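PDB 4WOD: taurocyamine kinase from Schistosoma mansoni, which reversibly transfers a phosphate group from ATP to taurocyamine, giving N-phosphotaurocyamine and ADP, with magnesium as cofactor. Local coordinates for residues A[6-14]-A[27-36]; A[497-506]-A[558-568]. The protein carries 4 engineered substitutions. All blocks are in the same frame, centred on the assembly; numbering follows the deposited sequence.

Contact 1: residues A[6-14]-A[27-36]. Engineered in segment 6-14: V11 (natural residue Ala).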
loop_
_atom_site.group_PDB
_atom_site.type_symbol
_atom_site.label_atom_id
_atom_site.label_comp_id
_atom_site.label_asym_id
_atom_site.label_seq_id
_atom_site.Cartn_x
_atom_site.Cartn_y
_atom_site.Cartn_z
ATOM N N LEU A 6 13.659 17.403 -28.389
ATOM C CA LEU A 6 12.957 16.249 -27.841
ATOM C C LEU A 6 13.902 15.058 -27.638
ATOM O O LEU A 6 13.872 14.404 -26.592
ATOM C CB LEU A 6 11.793 15.859 -28.757
ATOM C CG LEU A 6 10.897 14.692 -28.338
ATOM C CD1 LEU A 6 10.167 15.006 -27.032
ATOM C CD2 LEU A 6 9.926 14.379 -29.468
ATOM N N GLN A 7 14.778 14.803 -28.603
ATOM C CA GLN A 7 15.707 13.689 -28.413
ATOM C C GLN A 7 16.605 13.905 -27.191
ATOM O O GLN A 7 16.863 12.945 -26.450
ATOM C CB GLN A 7 16.551 13.449 -29.671
ATOM C CG GLN A 7 17.338 14.648 -30.138
ATOM C CD GLN A 7 18.093 14.380 -31.439
ATOM O OE1 GLN A 7 17.960 13.317 -32.050
ATOM N NE2 GLN A 7 18.888 15.345 -31.858
ATOM N N ASN A 8 17.058 15.140 -26.951
ATOM C CA ASN A 8 17.869 15.425 -25.761
ATOM C C ASN A 8 17.111 15.158 -24.485
ATOM O O ASN A 8 17.655 14.635 -23.518
ATOM C CB ASN A 8 18.342 16.880 -25.717
ATOM C CG ASN A 8 19.505 17.150 -26.656
ATOM O OD1 ASN A 8 19.790 16.350 -27.542
ATOM N ND2 ASN A 8 20.165 18.292 -26.475
ATOM N N LEU A 9 15.852 15.574 -24.480
ATOM C CA LEU A 9 15.016 15.475 -23.291
ATOM C C LEU A 9 14.727 13.998 -22.991
ATOM O O LEU A 9 14.714 13.565 -21.828
ATOM C CB LEU A 9 13.713 16.282 -23.484
ATOM C CG LEU A 9 13.806 17.821 -23.533
ATOM C CD1 LEU A 9 12.422 18.487 -23.758
ATOM C CD2 LEU A 9 14.489 18.391 -22.295
ATOM N N GLN A 10 14.522 13.217 -24.044
ATOM C CA GLN A 10 14.301 11.785 -23.881
ATOM C C GLN A 10 15.516 11.116 -23.236
ATOM O O GLN A 10 15.383 10.389 -22.257
ATOM C CB GLN A 10 14.001 11.104 -25.219
ATOM C CG GLN A 10 13.733 9.611 -25.079
ATOM C CD GLN A 10 14.110 8.825 -26.329
ATOM O OE1 GLN A 10 15.081 9.159 -27.001
ATOM N NE2 GLN A 10 13.332 7.789 -26.653
ATOM N N VAL A 11 16.693 11.349 -23.800
ATOM C CA VAL A 11 17.927 10.848 -23.192
ATOM C C VAL A 11 18.099 11.264 -21.717
ATOM O O VAL A 11 18.455 10.430 -20.879
ATOM C CB VAL A 11 19.139 11.294 -24.010
ATOM C CG1 VAL A 11 20.448 11.082 -23.228
ATOM C CG2 VAL A 11 19.161 10.525 -25.321
ATOM N N LYS A 12 17.828 12.529 -21.391
ATOM C CA LYS A 12 17.906 12.999 -20.004
ATOM C C LYS A 12 16.945 12.237 -19.089
ATOM O O LYS A 12 17.324 11.754 -18.013
ATOM C CB LYS A 12 17.608 14.505 -19.924
ATOM C CG LYS A 12 18.726 15.406 -20.427
ATOM C CD LYS A 12 18.358 16.877 -20.280
ATOM C CE LYS A 12 19.572 17.760 -20.470
ATOM N NZ LYS A 12 20.503 17.665 -19.309
ATOM N N ILE A 13 15.697 12.134 -19.527
ATOM C CA ILE A 13 14.682 11.430 -18.778
ATOM C C ILE A 13 15.023 9.940 -18.629
ATOM O O ILE A 13 14.857 9.365 -17.558
ATOM C CB ILE A 13 13.302 11.599 -19.456
ATOM C CG1 ILE A 13 12.879 13.077 -19.395
ATOM C CG2 ILE A 13 12.273 10.699 -18.790
ATOM C CD1 ILE A 13 11.709 13.468 -20.317
ATOM N N ARG A 14 15.512 9.311 -19.693
ATOM C CA ARG A 14 15.846 7.886 -19.617
ATOM C C ARG A 14 17.092 7.625 -18.773
ATOM O O ARG A 14 17.148 6.656 -18.028
ATOM C CB ARG A 14 16.038 7.312 -21.008
ATOM C CG ARG A 14 14.739 6.956 -21.653
ATOM C CD ARG A 14 14.963 6.262 -22.970
ATOM N NE ARG A 14 13.738 5.633 -23.435
ATOM C CZ ARG A 14 13.642 4.946 -24.565
ATOM N NH1 ARG A 14 14.707 4.818 -25.350
ATOM N NH2 ARG A 14 12.483 4.398 -24.907
ATOM N N LEU A 27 7.622 7.705 -23.717
ATOM C CA LEU A 27 8.386 8.517 -24.670
ATOM C C LEU A 27 9.446 7.642 -25.360
ATOM O O LEU A 27 10.655 7.757 -25.104
ATOM C CB LEU A 27 9.028 9.726 -23.983
ATOM C CG LEU A 27 9.686 10.779 -24.883
ATOM C CD1 LEU A 27 8.681 11.294 -25.906
ATOM C CD2 LEU A 27 10.248 11.924 -24.064
ATOM N N THR A 28 8.971 6.762 -26.233
ATOM C CA THR A 28 9.830 5.765 -26.874
ATOM C C THR A 28 10.577 6.352 -28.057
ATOM O O THR A 28 10.256 7.450 -28.532
ATOM C CB THR A 28 9.022 4.556 -27.351
ATOM O OG1 THR A 28 8.180 4.942 -28.455
ATOM C CG2 THR A 28 8.165 4.008 -26.204
ATOM N N ASP A 29 11.574 5.612 -28.534
ATOM C CA ASP A 29 12.278 5.978 -29.758
ATOM C C ASP A 29 11.291 6.230 -30.907
ATOM O O ASP A 29 11.419 7.216 -31.632
ATOM C CB ASP A 29 13.296 4.891 -30.157
ATOM C CG ASP A 29 14.511 4.842 -29.225
ATOM O OD1 ASP A 29 14.642 5.731 -28.353
ATOM O OD2 ASP A 29 15.347 3.926 -29.370
ATOM N N ASP A 30 10.297 5.361 -31.064
ATOM C CA ASP A 30 9.369 5.513 -32.184
ATOM C C ASP A 30 8.547 6.788 -32.033
ATOM O O ASP A 30 8.258 7.477 -33.016
ATOM C CB ASP A 30 8.439 4.301 -32.296
ATOM C CG ASP A 30 9.165 3.054 -32.770
ATOM O OD1 ASP A 30 10.331 3.178 -33.216
ATOM O OD2 ASP A 30 8.568 1.958 -32.703
ATOM N N ILE A 31 8.163 7.083 -30.795
ATOM C CA ILE A 31 7.372 8.276 -30.508
ATOM C C ILE A 31 8.176 9.542 -30.819
ATOM O O ILE A 31 7.674 10.478 -31.435
ATOM C CB ILE A 31 6.901 8.296 -29.031
ATOM C CG1 ILE A 31 5.711 7.340 -28.828
ATOM C CG2 ILE A 31 6.551 9.729 -28.590
ATOM C CD1 ILE A 31 4.400 7.769 -29.550
ATOM N N VAL A 32 9.433 9.561 -30.397
ATOM C CA VAL A 32 10.321 10.689 -30.692
ATOM C C VAL A 32 10.490 10.875 -32.195
ATOM O O VAL A 32 10.423 11.995 -32.709
ATOM C CB VAL A 32 11.701 10.501 -30.038
ATOM C CG1 VAL A 32 12.717 11.530 -30.565
ATOM C CG2 VAL A 32 11.584 10.595 -28.534
ATOM N N LYS A 33 10.701 9.768 -32.899
ATOM C CA LYS A 33 10.893 9.804 -34.348
ATOM C C LYS A 33 9.660 10.347 -35.056
ATOM O O LYS A 33 9.756 11.125 -36.001
ATOM C CB LYS A 33 11.217 8.408 -34.865
ATOM C CG LYS A 33 11.724 8.380 -36.287
ATOM C CD LYS A 33 12.608 7.154 -36.478
ATOM C CE LYS A 33 13.668 7.101 -35.378
ATOM N NZ LYS A 33 14.282 5.749 -35.211
ATOM N N LYS A 34 8.493 9.934 -34.579
ATOM C CA LYS A 34 7.244 10.368 -35.181
ATOM C C LYS A 34 6.981 11.864 -34.980
ATOM O O LYS A 34 6.536 12.540 -35.901
ATOM C CB LYS A 34 6.080 9.560 -34.614
ATOM C CG LYS A 34 4.747 9.922 -35.232
ATOM C CD LYS A 34 3.668 8.937 -34.816
ATOM C CE LYS A 34 2.440 9.121 -35.695
ATOM N NZ LYS A 34 1.303 8.324 -35.192
ATOM N N TYR A 35 7.259 12.382 -33.781
ATOM C CA TYR A 35 6.775 13.711 -33.408
ATOM C C TYR A 35 7.817 14.826 -33.267
ATOM O O TYR A 35 7.468 15.943 -32.913
ATOM C CB TYR A 35 6.016 13.608 -32.091
ATOM C CG TYR A 35 4.711 12.823 -32.155
ATOM C CD1 TYR A 35 3.741 13.109 -33.115
ATOM C CD2 TYR A 35 4.443 11.825 -31.225
ATOM C CE1 TYR A 35 2.545 12.397 -33.155
ATOM C CE2 TYR A 35 3.249 11.112 -31.255
ATOM C CZ TYR A 35 2.307 11.406 -32.214
ATOM O OH TYR A 35 1.126 10.704 -32.219
ATOM N N GLN A 36 9.086 14.551 -33.540
ATOM C CA GLN A 36 10.112 15.524 -33.142
ATOM C C GLN A 36 10.079 16.823 -33.961
ATOM O O GLN A 36 10.676 17.814 -33.550
ATOM C CB GLN A 36 11.505 14.900 -33.230
ATOM C CG GLN A 36 11.794 14.295 -34.572
ATOM C CD GLN A 36 13.216 13.777 -34.690
ATOM O OE1 GLN A 36 13.992 13.807 -33.727
ATOM N NE2 GLN A 36 13.570 13.311 -35.885
HETATM O O HOH W 1 14.582 15.860 -31.385
HETATM O O HOH W 2 11.787 7.120 -22.316
HETATM O O HOH W 3 12.316 2.964 -27.349
#
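Q10 reaches L27 and D29 because its CG lies trans to the main-chain N (chi1 -179°) and the rest of its chain runs out extended; D29 folds its carboxylate back beside its own N (chi1 -71°), which brings OD1 within range. The setting is an antiparallel helix pair, 6-14 against 29-35, in the first phosphagen kinase N-terminal domain, with axes 10.3 Å apart at closest approach. NE2 of Q10 serves two acceptors: L27 O at 3.1 Å, close to the amide plane, and D29 OD1 at 3.0 Å, met on its anti lone pair. The same OD1 takes a salt bridge from R14 NH1 at 3.1 Å, and the R14 guanidinium lays one face over Q10 NE2. T28, the N-cap of helix 29-35, accepts from I31 N through OG1.

Beneath this polar edge the packing is aliphatic. L6 pushes CD2 against V32 CA and Q36 CA, while its CD1 meets L27 CD1 at 4.2 Å; L6 also touches V50 of helix 46-55. L27 CD2 touches both Q10 CB and I13 CD1, and V32 CG2 lies 3.8 Å from Q10 CD. At the far end, one water accepts from Q7 N and donates to Q36 OE1.

Contact 2: residues A[497-506]-A[558-568]; sequences PTIMSKTDRI and AGGYRDWPVGR
R505 and D563 are joined through a water that accepts from R505 NE and donates to both D563 OD2 and M500 O, and R562 NE adds a weak direct bond to T498 O. The site lies in the second phosphagen kinase C-terminal domain, where the loop between helix 553-558 and strand 569-573, entered through a Schellman motif at G559, meets the S501-D504 capping box that opens helix 502-517. Carbonyls of its own segment hold each guanidinium: R505 NH2 bonds to P497 O at 3.0 Å, and R568 NH2 to R562 O at 2.6 Å and to G560 O, both near the guanidinium plane, while R568 NH1 reaches V566 O. So held, R505 and R568 stack across the contact, centres 3.6 Å apart and planes 10° from parallel.

A third arginine, R562, bends at chi3 (-39°) and carries its NE to G559 O at 3.1 Å, in the carbonyl plane on a lone pair; its NH1 finds G362 O. The three positive charges are probably eased by the surrounding carbonyls and by D563, whose OD2 also accepts from a second water, bound to K502 N.

Further out, M500 CG lies over the other face of R505 and W564 CE3 over the other face of R568. T498 CG2 rests on A558 CB at 3.8 Å, its OG1 being bonded to T427 O. K502 crosses D563 at about a right angle, its CB 3.7 Å from OD2. Beside them V566 CG1 presses on I506 CG1 at 3.5 Å, a tight carbon contact.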
loop_
_atom_site.group_PDB
_atom_site.type_symbol
_atom_site.label_atom_id
_atom_site.label_comp_id
_atom_site.label_asym_id
_atom_site.label_seq_id
_atom_site.Cartn_x
_atom_site.Cartn_y
_atom_site.Cartn_z
ATOM N N PRO A 497 4.370 -10.121 16.626
ATOM C CA PRO A 497 4.727 -8.997 15.748
ATOM C C PRO A 497 3.532 -8.379 15.033
ATOM O O PRO A 497 3.699 -7.383 14.365
ATOM C CB PRO A 497 5.701 -9.619 14.725
ATOM C CG PRO A 497 6.293 -10.823 15.451
ATOM C CD PRO A 497 5.136 -11.347 16.310
ATOM N N THR A 498 2.357 -8.978 15.171
ATOM C CA THR A 498 1.149 -8.451 14.549
ATOM C C THR A 498 0.717 -7.143 15.222
ATOM O O THR A 498 0.556 -6.123 14.555
ATOM C CB THR A 498 -0.004 -9.481 14.617
ATOM O OG1 THR A 498 -0.054 -10.042 15.930
ATOM C CG2 THR A 498 0.177 -10.611 13.578
ATOM N N ILE A 499 0.570 -7.167 16.550
ATOM C CA ILE A 499 -0.072 -6.079 17.259
ATOM C C ILE A 499 0.839 -5.379 18.253
ATOM O O ILE A 499 0.485 -4.315 18.767
ATOM C CB ILE A 499 -1.365 -6.585 17.999
ATOM C CG1 ILE A 499 -1.022 -7.491 19.196
ATOM C CG2 ILE A 499 -2.247 -7.310 17.028
ATOM C CD1 ILE A 499 -2.245 -7.836 20.071
ATOM N N MET A 500 2.025 -5.942 18.486
ATOM C CA MET A 500 2.907 -5.441 19.533
ATOM C C MET A 500 3.275 -3.980 19.276
ATOM O O MET A 500 3.238 -3.498 18.131
ATOM C CB MET A 500 4.182 -6.296 19.639
ATOM C CG MET A 500 5.062 -6.167 18.424
ATOM S SD MET A 500 6.309 -7.467 18.371
ATOM C CE MET A 500 7.172 -7.211 19.909
ATOM N N SER A 501 3.614 -3.280 20.345
ATOM C CA SER A 501 3.908 -1.852 20.243
ATOM C C SER A 501 5.333 -1.664 19.761
ATOM O O SER A 501 6.098 -2.638 19.676
ATOM C CB SER A 501 3.703 -1.145 21.574
ATOM O OG SER A 501 4.775 -1.388 22.481
ATOM N N LYS A 502 5.676 -0.418 19.444
ATOM C CA LYS A 502 7.034 -0.073 19.003
ATOM C C LYS A 502 8.041 -0.294 20.126
ATOM O O LYS A 502 9.127 -0.830 19.898
ATOM C CB LYS A 502 7.084 1.371 18.519
ATOM C CG LYS A 502 8.451 1.822 17.994
ATOM C CD LYS A 502 8.361 3.179 17.321
ATOM C CE LYS A 502 9.220 4.193 18.039
ATOM N NZ LYS A 502 9.251 5.495 17.309
ATOM N N THR A 503 7.677 0.119 21.337
ATOM C CA THR A 503 8.524 -0.119 22.506
ATOM C C THR A 503 8.694 -1.625 22.774
ATOM O O THR A 503 9.788 -2.070 23.146
ATOM C CB THR A 503 7.953 0.598 23.755
ATOM O OG1 THR A 503 8.023 2.012 23.546
ATOM C CG2 THR A 503 8.746 0.246 25.002
ATOM N N ASP A 504 7.621 -2.397 22.574
ATOM C CA ASP A 504 7.672 -3.862 22.643
ATOM C C ASP A 504 8.739 -4.399 21.698
ATOM O O ASP A 504 9.554 -5.222 22.099
ATOM C CB ASP A 504 6.318 -4.508 22.276
ATOM C CG ASP A 504 5.219 -4.215 23.282
ATOM O OD1 ASP A 504 5.560 -3.858 24.433
ATOM O OD2 ASP A 504 4.010 -4.370 22.920
ATOM N N ARG A 505 8.724 -3.923 20.453
ATOM C CA ARG A 505 9.660 -4.395 19.434
ATOM C C ARG A 505 11.096 -4.090 19.805
ATOM O O ARG A 505 11.977 -4.940 19.629
ATOM C CB ARG A 505 9.366 -3.773 18.078
ATOM C CG ARG A 505 8.018 -4.127 17.484
ATOM C CD ARG A 505 7.998 -3.843 15.984
ATOM N NE ARG A 505 6.626 -3.759 15.497
ATOM C CZ ARG A 505 5.955 -4.763 14.945
ATOM N NH1 ARG A 505 6.524 -5.948 14.781
ATOM N NH2 ARG A 505 4.711 -4.573 14.544
ATOM N N ILE A 506 11.316 -2.874 20.318
ATOM C CA ILE A 506 12.640 -2.429 20.732
ATOM C C ILE A 506 13.159 -3.293 21.869
ATOM O O ILE A 506 14.332 -3.698 21.881
ATOM C CB ILE A 506 12.632 -0.939 21.176
ATOM C CG1 ILE A 506 12.271 -0.036 19.998
ATOM C CG2 ILE A 506 13.968 -0.541 21.763
ATOM C CD1 ILE A 506 12.017 1.417 20.399
ATOM N N ALA A 558 -2.275 -7.981 8.877
ATOM C CA ALA A 558 -2.212 -8.481 10.245
ATOM C C ALA A 558 -1.472 -7.510 11.167
ATOM O O ALA A 558 -1.534 -7.639 12.386
ATOM C CB ALA A 558 -1.539 -9.839 10.278
ATOM N N GLY A 559 -0.752 -6.556 10.580
ATOM C CA GLY A 559 -0.084 -5.523 11.350
ATOM C C GLY A 559 1.415 -5.745 11.484
ATOM O O GLY A 559 2.087 -5.054 12.245
ATOM N N GLY A 560 1.944 -6.708 10.739
ATOM C CA GLY A 560 3.321 -7.143 10.909
ATOM C C GLY A 560 4.398 -6.197 10.389
ATOM O O GLY A 560 5.586 -6.462 10.576
ATOM N N TYR A 561 3.994 -5.106 9.735
ATOM C CA TYR A 561 4.936 -4.112 9.231
ATOM C C TYR A 561 4.733 -2.768 9.904
ATOM O O TYR A 561 5.261 -1.743 9.461
ATOM C CB TYR A 561 4.791 -3.950 7.722
ATOM C CG TYR A 561 5.025 -5.225 6.957
ATOM C CD1 TYR A 561 6.015 -6.121 7.346
ATOM C CD2 TYR A 561 4.252 -5.541 5.842
ATOM C CE1 TYR A 561 6.236 -7.289 6.630
ATOM C CE2 TYR A 561 4.456 -6.708 5.132
ATOM C CZ TYR A 561 5.447 -7.576 5.526
ATOM O OH TYR A 561 5.639 -8.731 4.807
ATOM N N ARG A 562 3.962 -2.752 10.981
ATOM C CA ARG A 562 3.773 -1.499 11.686
ATOM C C ARG A 562 5.079 -0.999 12.327
ATOM O O ARG A 562 5.932 -1.798 12.709
ATOM C CB ARG A 562 2.691 -1.663 12.749
ATOM C CG ARG A 562 1.246 -1.685 12.221
ATOM C CD ARG A 562 0.286 -1.974 13.401
ATOM N NE ARG A 562 0.909 -2.959 14.262
ATOM C CZ ARG A 562 1.284 -2.767 15.520
ATOM N NH1 ARG A 562 1.055 -1.627 16.168
ATOM N NH2 ARG A 562 1.880 -3.753 16.134
ATOM N N ASP A 563 5.210 0.325 12.451
ATOM C CA ASP A 563 6.390 0.993 13.020
ATOM C C ASP A 563 7.697 0.528 12.370
ATOM O O ASP A 563 8.714 0.290 13.036
ATOM C CB ASP A 563 6.436 0.791 14.533
ATOM C CG ASP A 563 5.243 1.404 15.215
ATOM O OD1 ASP A 563 5.038 2.625 15.016
ATOM O OD2 ASP A 563 4.506 0.675 15.923
ATOM N N TRP A 564 7.642 0.455 11.050
ATOM C CA TRP A 564 8.721 -0.056 10.218
ATOM C C TRP A 564 9.940 0.873 10.231
ATOM O O TRP A 564 9.800 2.108 10.208
ATOM C CB TRP A 564 8.188 -0.250 8.802
ATOM C CG TRP A 564 9.121 -0.943 7.881
ATOM C CD1 TRP A 564 9.877 -0.373 6.899
ATOM C CD2 TRP A 564 9.405 -2.345 7.850
ATOM N NE1 TRP A 564 10.617 -1.339 6.260
ATOM C CE2 TRP A 564 10.343 -2.557 6.823
ATOM C CE3 TRP A 564 8.961 -3.439 8.592
ATOM C CZ2 TRP A 564 10.838 -3.819 6.516
ATOM C CZ3 TRP A 564 9.457 -4.693 8.291
ATOM C CH2 TRP A 564 10.384 -4.873 7.254
ATOM N N PRO A 565 11.148 0.292 10.309
ATOM C CA PRO A 565 11.457 -1.133 10.443
ATOM C C PRO A 565 11.977 -1.466 11.840
ATOM O O PRO A 565 12.874 -2.299 11.977
ATOM C CB PRO A 565 12.566 -1.323 9.407
ATOM C CG PRO A 565 13.321 0.021 9.457
ATOM C CD PRO A 565 12.385 1.062 10.115
ATOM N N VAL A 566 11.435 -0.805 12.859
ATOM C CA VAL A 566 11.993 -0.868 14.206
ATOM C C VAL A 566 11.939 -2.280 14.791
ATOM O O VAL A 566 10.926 -2.969 14.685
ATOM C CB VAL A 566 11.255 0.123 15.140
ATOM C CG1 VAL A 566 11.807 0.055 16.548
ATOM C CG2 VAL A 566 11.402 1.529 14.602
ATOM N N GLY A 567 13.038 -2.696 15.407
ATOM C CA GLY A 567 13.138 -3.996 16.047
ATOM C C GLY A 567 13.254 -5.200 15.122
ATOM O O GLY A 567 13.229 -6.343 15.602
ATOM N N ARG A 568 13.368 -4.960 13.811
ATOM C CA ARG A 568 13.556 -6.033 12.837
ATOM C C ARG A 568 15.021 -6.174 12.426
ATOM O O ARG A 568 15.755 -5.191 12.394
ATOM C CB ARG A 568 12.732 -5.802 11.565
ATOM C CG ARG A 568 11.232 -6.089 11.669
ATOM C CD ARG A 568 10.511 -4.983 12.407
ATOM N NE ARG A 568 9.074 -5.004 12.137
ATOM C CZ ARG A 568 8.273 -3.953 12.270
ATOM N NH1 ARG A 568 8.772 -2.774 12.652
ATOM N NH2 ARG A 568 6.981 -4.077 11.999
HETATM O O HOH W 4 4.684 -1.872 16.140
HETATM O O HOH W 5 3.209 1.244 18.183
HETATM O O HOH W 6 11.419 -6.921 17.625
#

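Overall arrangement
Contacts 1 and 2 belong to different halves of this duplicated enzyme, on opposite sides of the chain's centre: their centres are 46 Å apart, their nearest atoms about 26 Å, and they do not touch. Contact 1 joins two helices of the first N-terminal domain, away from the annotated sites; the I13 side chain is still about 12 Å from the bound arginine, whose pocket includes Y84, E222 and C268. Contact 2 lies in the second C-terminal domain and much closer to a catalytic centre: the T498 side chain is about 8 Å from that of C631, the predicted active-site cysteine, and the side chain of P497 is about 10 Å from that of R589, a predicted ATP-binding residue.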